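Local structure of 2,3-dihydroxybenzoate-AMP ligase (Mycobacterium smegmatis, 5KEI) at residues 373-378 with 439-444. The protein belongs to the ANL superfamily of AMP-binding enzymes, with a large AMP-binding domain and a smaller C-terminal domain. Sequence-based numbering, arbitrary orientation.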
loop_
_atom_site.group_PDB
_atom_site.type_symbol
_atom_site.label_atom_id
_atom_site.label_comp_id
_atom_site.label_asym_id
_atom_site.label_seq_id
_atom_site.Cartn_x
_atom_site.Cartn_y
_atom_site.Cartn_z
ATOM N N GLU A 373 5.806 -23.632 3.652
ATOM C CA GLU A 373 6.407 -23.355 4.948
ATOM C C GLU A 373 7.775 -22.678 4.832
ATOM O O GLU A 373 8.210 -22.029 5.772
ATOM C CB GLU A 373 6.514 -24.651 5.777
ATOM C CG GLU A 373 5.148 -25.172 6.250
ATOM C CD GLU A 373 5.203 -26.403 7.169
ATOM O OE1 GLU A 373 6.311 -26.885 7.495
ATOM O OE2 GLU A 373 4.116 -26.890 7.569
ATOM N N ASN A 374 8.440 -22.784 3.686
ATOM C CA ASN A 374 9.784 -22.222 3.594
ATOM C C ASN A 374 9.986 -21.167 2.518
ATOM O O ASN A 374 11.123 -20.736 2.294
ATOM C CB ASN A 374 10.807 -23.335 3.367
ATOM C CG ASN A 374 10.825 -24.332 4.493
ATOM O OD1 ASN A 374 11.545 -24.160 5.470
ATOM N ND2 ASN A 374 10.032 -25.385 4.364
ATOM N N THR A 375 8.912 -20.776 1.829
ATOM C CA THR A 375 9.025 -19.751 0.784
ATOM C C THR A 375 8.027 -18.619 1.005
ATOM O O THR A 375 7.049 -18.776 1.728
ATOM C CB THR A 375 8.814 -20.338 -0.661
ATOM O OG1 THR A 375 7.423 -20.604 -0.901
ATOM C CG2 THR A 375 9.620 -21.615 -0.855
ATOM N N GLN A 376 8.273 -17.476 0.374
ATOM C CA GLN A 376 7.273 -16.416 0.351
ATOM C C GLN A 376 6.667 -16.282 -1.062
ATOM O O GLN A 376 6.382 -15.171 -1.515
ATOM C CB GLN A 376 7.874 -15.080 0.815
ATOM C CG GLN A 376 8.178 -14.989 2.309
ATOM C CD GLN A 376 9.222 -15.987 2.783
ATOM O OE1 GLN A 376 10.415 -15.878 2.446
ATOM N NE2 GLN A 376 8.781 -16.971 3.584
ATOM N N GLY A 377 6.481 -17.413 -1.748
ATOM C CA GLY A 377 5.752 -17.445 -3.012
ATOM C C GLY A 377 6.512 -17.069 -4.275
ATOM O O GLY A 377 7.744 -17.067 -4.292
ATOM N N ARG A 378 5.786 -16.780 -5.351
ATOM C CA ARG A 378 6.405 -16.333 -6.597
ATOM C C ARG A 378 5.384 -15.418 -7.285
ATOM O O ARG A 378 4.213 -15.417 -6.875
ATOM C CB ARG A 378 6.846 -17.539 -7.483
ATOM C CG ARG A 378 5.728 -18.453 -7.970
ATOM C CD ARG A 378 6.236 -19.666 -8.774
ATOM N NE ARG A 378 5.135 -20.605 -8.979
ATOM C CZ ARG A 378 4.291 -20.552 -10.004
ATOM N NH1 ARG A 378 4.445 -19.632 -10.935
ATOM N NH2 ARG A 378 3.290 -21.416 -10.102
ATOM N N ARG A 439 16.189 -13.830 -2.024
ATOM C CA ARG A 439 16.840 -14.723 -2.972
ATOM C C ARG A 439 15.764 -15.560 -3.625
ATOM O O ARG A 439 14.730 -15.833 -3.010
ATOM C CB ARG A 439 17.895 -15.603 -2.295
ATOM C CG ARG A 439 17.365 -16.495 -1.218
ATOM C CD ARG A 439 18.499 -17.119 -0.447
ATOM N NE ARG A 439 18.005 -18.051 0.557
ATOM C CZ ARG A 439 18.767 -18.941 1.187
ATOM N NH1 ARG A 439 20.068 -19.005 0.917
ATOM N NH2 ARG A 439 18.236 -19.767 2.085
ATOM N N ARG A 440 15.982 -15.902 -4.892
ATOM C CA ARG A 440 15.122 -16.831 -5.613
ATOM C C ARG A 440 15.890 -18.125 -5.761
ATOM O O ARG A 440 16.955 -18.149 -6.382
ATOM C CB ARG A 440 14.727 -16.282 -6.975
ATOM C CG ARG A 440 13.976 -17.290 -7.850
ATOM C CD ARG A 440 13.424 -16.631 -9.116
ATOM N NE ARG A 440 14.364 -15.648 -9.651
ATOM C CZ ARG A 440 14.053 -14.723 -10.555
ATOM N NH1 ARG A 440 12.816 -14.654 -11.040
ATOM N NH2 ARG A 440 14.980 -13.861 -10.971
ATOM N N PHE A 441 15.380 -19.194 -5.162
ATOM C CA PHE A 441 16.047 -20.491 -5.243
ATOM C C PHE A 441 16.166 -20.940 -6.704
ATOM O O PHE A 441 15.189 -20.878 -7.468
ATOM C CB PHE A 441 15.295 -21.540 -4.418
ATOM C CG PHE A 441 15.181 -21.202 -2.957
ATOM C CD1 PHE A 441 16.231 -21.463 -2.089
ATOM C CD2 PHE A 441 14.019 -20.643 -2.448
ATOM C CE1 PHE A 441 16.132 -21.155 -0.736
ATOM C CE2 PHE A 441 13.912 -20.331 -1.098
ATOM C CZ PHE A 441 14.966 -20.585 -0.240
ATOM N N ALA A 442 17.361 -21.376 -7.095
ATOM C CA ALA A 442 17.606 -21.781 -8.484
ATOM C C ALA A 442 17.536 -23.301 -8.667
ATOM O O ALA A 442 17.463 -23.789 -9.785
ATOM C CB ALA A 442 18.962 -21.255 -8.960
ATOM N N ASP A 443 17.543 -24.033 -7.557
ATOM C CA ASP A 443 17.647 -25.491 -7.573
ATOM C C ASP A 443 16.884 -26.072 -6.364
ATOM O O ASP A 443 16.515 -25.337 -5.448
ATOM C CB ASP A 443 19.133 -25.895 -7.560
ATOM C CG ASP A 443 19.349 -27.402 -7.629
ATOM O OD1 ASP A 443 18.404 -28.142 -8.002
ATOM O OD2 ASP A 443 20.477 -27.848 -7.305
ATOM N N GLY A 444 16.634 -27.380 -6.369
ATOM C CA GLY A 444 15.919 -28.027 -5.288
ATOM C C GLY A 444 14.408 -27.998 -5.462
ATOM O O GLY A 444 13.902 -27.582 -6.514
#
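Phe-441 reaches across to Asn-374 and Thr-375 and makes a sparse, purely van der Waals contact at the point where helix 369-374 gives way to loop. One corner of the ring does the touching: Phe-441 CE2 lies 4.4 Å from the backbone O of Asn-374 and 4.5 Å from the methyl CG2 of Thr-375, both approached obliquely. With CG rotated to chi1 -60°, the ring points from the chain just past strand 432-440 toward the C-terminal end of helix 369-374. The backbones stay well apart, 9.3 Å between the CA atoms of Thr-375 and Phe-441, and the two segments together bury a mere 65 Å².

The polar ends of Thr-375 and Asn-374 turn back to the helix rather than across. Thr-375 turns its hydroxyl back to the carbonyl of Val-371, and its OG1 also receives a weak bond from Gly-377 N at 3.4 Å; with chi1 at 75°, CG2 is left to meet the phenyl ring. The side-chain amide of Asn-374 likewise returns to the helix, through ND2 to Glu-370 O.

This is plain packing between the end of helix 369-374, which leads into edge strand 378-379 of the mixed nine-stranded sheet, and the loop leaving strand 432-440 of the antiparallel four-stranded sheet. Strand 450-455 of that second sheet bridges the two sides, since Gln-376 bonds to Leu-450 and Val-452 while Phe-441 packs on Glu-451; helix 335-344 lies against Glu-373 and Asn-374.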